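Local coordinates for protein ESSB (Geobacillus thermodenitrificans, PDB 2YNQ) that probably serves as the extracellular part of an integral membrane component of the type VII (Ess) protein secretion machinery, at residues D[41-52]-D[71-82]. Sequence-based numbering, arbitrary orientation.
Sequences YVIQYELASSYV and LKTDEQYMLYWI
With CG anti to the backbone N (chi1 178°), the Y41 ring swings across to the turn that leads into helix 75-85, where its OH donates a hydrogen bond to T73 O at 2.6 Å. That oxygen and L71 O both lie at the ring edge, in its plane, while M78 approaches obliquely in a Met-aromatic contact, SD 4.6 Å from the Y41 ring centroid. Were Y41 replaced by alanine, T73 O would probably lose its hydroxyl donor and a gap would open beside the methionine methyl. M78, extended beyond CG, is a knob among Y41, Q44, Y45 and A48. One turn on, I82 fills the hole formed by Q44, L47, A48 and Y51; small A48 lets the helices close in, its CB 3.8 Å from I82 CG1. At the flanks, L71 CG stands over the face of Y45, 4.0 Å from the ring centroid, and V52 CG2 sits on one face of W81, whose NE1 bonds to S66 O. Q44 NE2 gives a nearly straight bond (165°) to E75 OE2 on its anti side, somewhat out of the carboxylate plane, and also bonds to P36 O. Segments 41-52 and 75-82, axes approaching to 8.3 Å and crossing at 46°, thus pack knobs-into-holes within EssB's all-helical extracellular domain.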
ATOM      1  N   TYR D  41       4.030  -0.841 -26.217  1.00 43.14           N
ATOM      2  CA  TYR D  41       3.992   0.287 -25.306  1.00 41.84           C
ATOM      3  C   TYR D  41       2.582   0.585 -24.770  1.00 40.68           C
ATOM      4  O   TYR D  41       2.396   0.795 -23.569  1.00 40.43           O
ATOM      5  CB  TYR D  41       4.653   1.488 -25.996  1.00 42.91           C
ATOM      6  CG  TYR D  41       4.652   2.770 -25.203  1.00 44.12           C
ATOM      7  CD1 TYR D  41       5.479   2.928 -24.085  1.00 43.93           C
ATOM      8  CD2 TYR D  41       3.831   3.832 -25.571  1.00 43.79           C
ATOM      9  CE1 TYR D  41       5.479   4.107 -23.362  1.00 43.97           C
ATOM     10  CE2 TYR D  41       3.831   5.015 -24.847  1.00 43.92           C
ATOM     11  CZ  TYR D  41       4.649   5.144 -23.747  1.00 43.82           C
ATOM     12  OH  TYR D  41       4.641   6.319 -23.036  1.00 44.77           O
ATOM     13  N   VAL D  42       1.566   0.529 -25.626  1.00 40.14           N
ATOM     14  CA  VAL D  42       0.200   0.740 -25.156  1.00 38.43           C
ATOM     15  C   VAL D  42      -0.214  -0.340 -24.147  1.00 37.99           C
ATOM     16  O   VAL D  42      -0.983  -0.065 -23.225  1.00 37.70           O
ATOM     17  CB  VAL D  42      -0.817   0.857 -26.343  1.00 39.64           C
ATOM     18  CG1 VAL D  42      -0.889  -0.431 -27.180  1.00 38.43           C
ATOM     19  CG2 VAL D  42      -2.213   1.285 -25.857  1.00 38.21           C
ATOM     20  N   ILE D  43       0.291  -1.565 -24.308  1.00 37.60           N
ATOM     21  CA  ILE D  43      -0.079  -2.653 -23.403  1.00 37.13           C
ATOM     22  C   ILE D  43       0.688  -2.498 -22.073  1.00 37.55           C
ATOM     23  O   ILE D  43       0.113  -2.643 -20.994  1.00 36.54           O
ATOM     24  CB  ILE D  43       0.134  -4.056 -24.050  1.00 37.75           C
ATOM     25  CG1 ILE D  43      -0.630  -4.191 -25.393  1.00 36.89           C
ATOM     26  CG2 ILE D  43      -0.187  -5.174 -23.072  1.00 37.00           C
ATOM     27  CD1 ILE D  43      -2.151  -3.967 -25.352  1.00 35.87           C
ATOM     28  N   GLN D  44       1.976  -2.166 -22.152  1.00 37.71           N
ATOM     29  CA  GLN D  44       2.696  -1.757 -20.958  1.00 37.74           C
ATOM     30  C   GLN D  44       1.925  -0.668 -20.191  1.00 37.91           C
ATOM     31  O   GLN D  44       1.852  -0.710 -18.959  1.00 37.23           O
ATOM     32  CB  GLN D  44       4.106  -1.272 -21.313  1.00 38.41           C
ATOM     33  CG  GLN D  44       5.049  -2.361 -21.819  1.00 38.30           C
ATOM     34  CD  GLN D  44       6.353  -1.775 -22.321  1.00 38.86           C
ATOM     35  OE1 GLN D  44       6.387  -0.633 -22.783  1.00 39.84           O
ATOM     36  NE2 GLN D  44       7.431  -2.551 -22.244  1.00 35.29           N
ATOM     37  N   TYR D  45       1.343   0.284 -20.929  1.00 38.46           N
ATOM     38  CA  TYR D  45       0.566   1.383 -20.352  1.00 38.27           C
ATOM     39  C   TYR D  45      -0.642   0.871 -19.595  1.00 38.07           C
ATOM     40  O   TYR D  45      -0.903   1.302 -18.464  1.00 38.34           O
ATOM     41  CB  TYR D  45       0.103   2.361 -21.446  1.00 38.91           C
ATOM     42  CG  TYR D  45      -0.919   3.372 -20.967  1.00 40.08           C
ATOM     43  CD1 TYR D  45      -0.553   4.387 -20.089  1.00 40.32           C
ATOM     44  CD2 TYR D  45      -2.260   3.305 -21.376  1.00 39.92           C
ATOM     45  CE1 TYR D  45      -1.494   5.313 -19.628  1.00 43.08           C
ATOM     46  CE2 TYR D  45      -3.213   4.225 -20.925  1.00 40.05           C
ATOM     47  CZ  TYR D  45      -2.826   5.235 -20.048  1.00 43.34           C
ATOM     48  OH  TYR D  45      -3.739   6.176 -19.569  1.00 42.51           O
ATOM     49  N   GLU D  46      -1.384  -0.041 -20.229  1.00 37.44           N
ATOM     50  CA  GLU D  46      -2.573  -0.634 -19.638  1.00 36.42           C
ATOM     51  C   GLU D  46      -2.236  -1.366 -18.343  1.00 36.14           C
ATOM     52  O   GLU D  46      -2.921  -1.173 -17.323  1.00 36.26           O
ATOM     53  CB  GLU D  46      -3.275  -1.599 -20.614  1.00 36.11           C
ATOM     54  CG  GLU D  46      -3.919  -0.926 -21.836  1.00 36.02           C
ATOM     55  CD  GLU D  46      -4.472  -1.936 -22.879  1.00 38.24           C
ATOM     56  OE1 GLU D  46      -4.601  -3.149 -22.591  1.00 36.60           O
ATOM     57  OE2 GLU D  46      -4.786  -1.513 -24.012  1.00 38.44           O
ATOM     58  N   LEU D  47      -1.203  -2.208 -18.390  1.00 35.37           N
ATOM     59  CA  LEU D  47      -0.803  -3.029 -17.247  1.00 35.50           C
ATOM     60  C   LEU D  47      -0.285  -2.158 -16.098  1.00 35.14           C
ATOM     61  O   LEU D  47      -0.734  -2.270 -14.958  1.00 34.95           O
ATOM     62  CB  LEU D  47       0.260  -4.048 -17.668  1.00 35.50           C
ATOM     63  CG  LEU D  47       0.595  -5.153 -16.656  1.00 37.14           C
ATOM     64  CD1 LEU D  47      -0.686  -5.828 -16.099  1.00 36.74           C
ATOM     65  CD2 LEU D  47       1.562  -6.202 -17.256  1.00 36.08           C
ATOM     66  N   ALA D  48       0.611  -1.240 -16.439  1.00 35.32           N
ATOM     67  CA  ALA D  48       1.234  -0.389 -15.459  1.00 35.25           C
ATOM     68  C   ALA D  48       0.187   0.490 -14.824  1.00 35.53           C
ATOM     69  O   ALA D  48       0.190   0.661 -13.601  1.00 36.02           O
ATOM     70  CB  ALA D  48       2.354   0.427 -16.077  1.00 34.86           C
ATOM     71  N   SER D  49      -0.739   1.011 -15.626  1.00 36.02           N
ATOM     72  CA  SER D  49      -1.804   1.832 -15.045  1.00 36.67           C
ATOM     73  C   SER D  49      -2.591   0.973 -14.119  1.00 36.21           C
ATOM     74  O   SER D  49      -2.927   1.402 -13.020  1.00 36.62           O
ATOM     75  CB  SER D  49      -2.752   2.463 -16.076  1.00 36.69           C
ATOM     76  OG  SER D  49      -2.031   3.237 -17.008  1.00 38.79           O
ATOM     77  N   SER D  50      -2.855  -0.260 -14.537  1.00 36.46           N
ATOM     78  CA  SER D  50      -3.702  -1.125 -13.736  1.00 37.14           C
ATOM     79  C   SER D  50      -3.026  -1.432 -12.399  1.00 37.60           C
ATOM     80  O   SER D  50      -3.686  -1.381 -11.359  1.00 38.77           O
ATOM     81  CB  SER D  50      -4.078  -2.395 -14.483  1.00 36.99           C
ATOM     82  OG  SER D  50      -4.864  -2.079 -15.618  1.00 38.43           O
ATOM     83  N   TYR D  51      -1.721  -1.708 -12.413  1.00 36.61           N
ATOM     84  CA  TYR D  51      -1.022  -1.934 -11.155  1.00 36.72           C
ATOM     85  C   TYR D  51      -0.989  -0.686 -10.307  1.00 37.83           C
ATOM     86  O   TYR D  51      -1.299  -0.729  -9.106  1.00 38.56           O
ATOM     87  CB  TYR D  51       0.396  -2.456 -11.378  1.00 35.58           C
ATOM     88  CG  TYR D  51       0.467  -3.930 -11.685  1.00 33.35           C
ATOM     89  CD1 TYR D  51       0.029  -4.885 -10.759  1.00 31.69           C
ATOM     90  CD2 TYR D  51       0.973  -4.370 -12.895  1.00 32.16           C
ATOM     91  CE1 TYR D  51       0.121  -6.262 -11.036  1.00 32.83           C
ATOM     92  CE2 TYR D  51       1.068  -5.723 -13.190  1.00 32.88           C
ATOM     93  CZ  TYR D  51       0.642  -6.664 -12.264  1.00 34.48           C
ATOM     94  OH  TYR D  51       0.750  -7.994 -12.592  1.00 36.64           O
ATOM     95  N   VAL D  52      -0.643   0.437 -10.921  1.00 38.59           N
ATOM     96  CA  VAL D  52      -0.479   1.648 -10.147  1.00 39.83           C
ATOM     97  C   VAL D  52      -1.812   2.088  -9.538  1.00 40.75           C
ATOM     98  O   VAL D  52      -1.835   2.620  -8.433  1.00 41.35           O
ATOM     99  CB  VAL D  52       0.242   2.783 -10.960  1.00 40.62           C
ATOM    100  CG1 VAL D  52      -0.681   3.951 -11.252  1.00 40.85           C
ATOM    101  CG2 VAL D  52       1.397   3.318 -10.159  1.00 42.06           C
ATOM    102  N   LEU D  71       0.589   8.099 -21.723  1.00 47.55           N
ATOM    103  CA  LEU D  71       1.198   7.613 -22.959  1.00 48.19           C
ATOM    104  C   LEU D  71       2.380   8.468 -23.397  1.00 49.81           C
ATOM    105  O   LEU D  71       2.890   8.309 -24.503  1.00 50.68           O
ATOM    106  CB  LEU D  71       0.168   7.406 -24.074  1.00 48.10           C
ATOM    107  CG  LEU D  71      -0.605   6.104 -23.828  1.00 46.85           C
ATOM    108  CD1 LEU D  71      -1.956   6.126 -24.498  1.00 46.59           C
ATOM    109  CD2 LEU D  71       0.193   4.858 -24.224  1.00 43.71           C
ATOM    110  N   LYS D  72       2.824   9.350 -22.505  1.00 51.05           N
ATOM    111  CA  LYS D  72       4.114  10.016 -22.646  1.00 53.00           C
ATOM    112  C   LYS D  72       5.183   9.507 -21.656  1.00 52.09           C
ATOM    113  O   LYS D  72       6.375   9.789 -21.822  1.00 52.95           O
ATOM    114  CB  LYS D  72       3.931  11.526 -22.526  1.00 55.13           C
ATOM    115  CG  LYS D  72       3.316  12.139 -23.775  1.00 58.80           C
ATOM    116  CD  LYS D  72       2.761  13.530 -23.502  1.00 65.56           C
ATOM    117  CE  LYS D  72       1.729  13.938 -24.570  1.00 68.19           C
ATOM    118  NZ  LYS D  72       0.822  15.016 -24.063  1.00 71.05           N
ATOM    119  N   THR D  73       4.756   8.747 -20.647  1.00 50.32           N
ATOM    120  CA  THR D  73       5.647   8.208 -19.609  1.00 48.63           C
ATOM    121  C   THR D  73       6.672   7.211 -20.199  1.00 48.64           C
ATOM    122  O   THR D  73       6.342   6.358 -21.039  1.00 48.11           O
ATOM    123  CB  THR D  73       4.815   7.538 -18.483  1.00 47.79           C
ATOM    124  OG1 THR D  73       3.836   8.462 -17.971  1.00 46.07           O
ATOM    125  CG2 THR D  73       5.695   7.024 -17.347  1.00 46.35           C
ATOM    126  N   ASP D  74       7.920   7.332 -19.765  1.00 48.69           N
ATOM    127  CA  ASP D  74       8.989   6.452 -20.223  1.00 48.93           C
ATOM    128  C   ASP D  74       8.754   4.982 -19.818  1.00 46.92           C
ATOM    129  O   ASP D  74       8.284   4.691 -18.713  1.00 45.38           O
ATOM    130  CB  ASP D  74      10.319   6.950 -19.658  1.00 50.57           C
ATOM    131  CG  ASP D  74      11.505   6.241 -20.255  1.00 54.98           C
ATOM    132  OD1 ASP D  74      11.827   5.090 -19.836  1.00 57.41           O
ATOM    133  OD2 ASP D  74      12.114   6.839 -21.172  1.00 61.45           O
ATOM    134  N   GLU D  75       9.101   4.076 -20.726  1.00 46.02           N
ATOM    135  CA  GLU D  75       9.005   2.636 -20.519  1.00 45.32           C
ATOM    136  C   GLU D  75       9.466   2.194 -19.110  1.00 44.42           C
ATOM    137  O   GLU D  75       8.813   1.354 -18.480  1.00 43.97           O
ATOM    138  CB  GLU D  75       9.801   1.890 -21.608  1.00 45.53           C
ATOM    139  CG  GLU D  75       9.665   0.367 -21.559  1.00 47.44           C
ATOM    140  CD  GLU D  75      10.557  -0.376 -22.576  1.00 51.32           C
ATOM    141  OE1 GLU D  75      11.475   0.246 -23.174  1.00 53.66           O
ATOM    142  OE2 GLU D  75      10.347  -1.603 -22.756  1.00 51.23           O
ATOM    143  N   GLN D  76      10.574   2.756 -18.629  1.00 44.20           N
ATOM    144  CA  GLN D  76      11.169   2.350 -17.357  1.00 43.86           C
ATOM    145  C   GLN D  76      10.247   2.526 -16.162  1.00 42.30           C
ATOM    146  O   GLN D  76      10.178   1.653 -15.292  1.00 41.90           O
ATOM    147  CB  GLN D  76      12.464   3.095 -17.115  1.00 45.21           C
ATOM    148  CG  GLN D  76      13.604   2.661 -18.013  1.00 48.90           C
ATOM    149  CD  GLN D  76      14.771   3.618 -17.909  1.00 55.63           C
ATOM    150  OE1 GLN D  76      15.930   3.198 -17.788  1.00 59.18           O
ATOM    151  NE2 GLN D  76      14.474   4.927 -17.931  1.00 56.92           N
ATOM    152  N   TYR D  77       9.519   3.635 -16.138  1.00 41.34           N
ATOM    153  CA  TYR D  77       8.523   3.891 -15.106  1.00 40.21           C
ATOM    154  C   TYR D  77       7.385   2.892 -15.139  1.00 38.79           C
ATOM    155  O   TYR D  77       6.903   2.461 -14.085  1.00 38.06           O
ATOM    156  CB  TYR D  77       7.995   5.318 -15.186  1.00 40.89           C
ATOM    157  CG  TYR D  77       8.956   6.334 -14.610  1.00 43.51           C
ATOM    158  CD1 TYR D  77       8.968   6.602 -13.236  1.00 43.65           C
ATOM    159  CD2 TYR D  77       9.874   7.019 -15.434  1.00 45.54           C
ATOM    160  CE1 TYR D  77       9.863   7.527 -12.693  1.00 46.27           C
ATOM    161  CE2 TYR D  77      10.776   7.956 -14.888  1.00 48.03           C
ATOM    162  CZ  TYR D  77      10.752   8.193 -13.514  1.00 49.26           C
ATOM    163  OH  TYR D  77      11.605   9.113 -12.942  1.00 55.51           O
ATOM    164  N   MET D  78       6.979   2.504 -16.340  1.00 38.03           N
ATOM    165  CA  MET D  78       5.960   1.486 -16.487  1.00 37.31           C
ATOM    166  C   MET D  78       6.461   0.154 -15.973  1.00 36.71           C
ATOM    167  O   MET D  78       5.758  -0.530 -15.227  1.00 36.34           O
ATOM    168  CB  MET D  78       5.525   1.380 -17.951  1.00 38.15           C
ATOM    169  CG  MET D  78       4.776   2.634 -18.420  1.00 39.28           C
ATOM    170  SD  MET D  78       4.232   2.511 -20.137  1.00 44.45           S
ATOM    171  CE  MET D  78       3.670   4.185 -20.426  1.00 42.05           C
ATOM    172  N   LEU D  79       7.693  -0.200 -16.334  1.00 36.84           N
ATOM    173  CA  LEU D  79       8.288  -1.447 -15.880  1.00 36.53           C
ATOM    174  C   LEU D  79       8.449  -1.461 -14.373  1.00 36.27           C
ATOM    175  O   LEU D  79       8.151  -2.471 -13.729  1.00 36.40           O
ATOM    176  CB  LEU D  79       9.626  -1.709 -16.578  1.00 37.42           C
ATOM    177  CG  LEU D  79       9.501  -2.022 -18.076  1.00 38.93           C
ATOM    178  CD1 LEU D  79      10.894  -2.082 -18.795  1.00 36.17           C
ATOM    179  CD2 LEU D  79       8.678  -3.298 -18.298  1.00 35.68           C
ATOM    180  N   TYR D  80       8.889  -0.337 -13.804  1.00 36.54           N
ATOM    181  CA  TYR D  80       8.993  -0.209 -12.357  1.00 36.49           C
ATOM    182  C   TYR D  80       7.677  -0.605 -11.682  1.00 36.73           C
ATOM    183  O   TYR D  80       7.664  -1.469 -10.807  1.00 36.94           O
ATOM    184  CB  TYR D  80       9.351   1.214 -11.961  1.00 36.31           C
ATOM    185  CG  TYR D  80       9.303   1.413 -10.470  1.00 36.98           C
ATOM    186  CD1 TYR D  80      10.426   1.179  -9.691  1.00 37.95           C
ATOM    187  CD2 TYR D  80       8.127   1.827  -9.826  1.00 37.34           C
ATOM    188  CE1 TYR D  80      10.391   1.351  -8.302  1.00 39.42           C
ATOM    189  CE2 TYR D  80       8.086   2.006  -8.441  1.00 36.38           C
ATOM    190  CZ  TYR D  80       9.227   1.759  -7.686  1.00 38.58           C
ATOM    191  OH  TYR D  80       9.237   1.919  -6.313  1.00 39.50           O
ATOM    192  N   TRP D  81       6.575   0.019 -12.095  1.00 36.23           N
ATOM    193  CA  TRP D  81       5.299  -0.224 -11.432  1.00 36.34           C
ATOM    194  C   TRP D  81       4.756  -1.620 -11.674  1.00 36.29           C
ATOM    195  O   TRP D  81       4.102  -2.199 -10.797  1.00 36.46           O
ATOM    196  CB  TRP D  81       4.275   0.866 -11.786  1.00 36.29           C
ATOM    197  CG  TRP D  81       4.621   2.140 -11.054  1.00 36.68           C
ATOM    198  CD1 TRP D  81       5.140   3.287 -11.588  1.00 36.31           C
ATOM    199  CD2 TRP D  81       4.536   2.357  -9.629  1.00 35.04           C
ATOM    200  NE1 TRP D  81       5.368   4.209 -10.584  1.00 37.68           N
ATOM    201  CE2 TRP D  81       4.987   3.667  -9.379  1.00 36.33           C
ATOM    202  CE3 TRP D  81       4.106   1.571  -8.548  1.00 34.63           C
ATOM    203  CZ2 TRP D  81       5.034   4.213  -8.085  1.00 36.12           C
ATOM    204  CZ3 TRP D  81       4.149   2.111  -7.263  1.00 35.05           C
ATOM    205  CH2 TRP D  81       4.610   3.422  -7.046  1.00 34.94           C
ATOM    206  N   ILE D  82       5.042  -2.174 -12.849  1.00 36.18           N
ATOM    207  CA  ILE D  82       4.615  -3.518 -13.145  1.00 35.73           C
ATOM    208  C   ILE D  82       5.354  -4.502 -12.224  1.00 36.63           C
ATOM    209  O   ILE D  82       4.739  -5.432 -11.666  1.00 36.49           O
ATOM    210  CB  ILE D  82       4.827  -3.878 -14.638  1.00 35.89           C
ATOM    211  CG1 ILE D  82       3.870  -3.069 -15.532  1.00 34.93           C
ATOM    212  CG2 ILE D  82       4.666  -5.392 -14.846  1.00 33.65           C
ATOM    213  CD1 ILE D  82       4.207  -3.078 -17.063  1.00 30.43           C
TER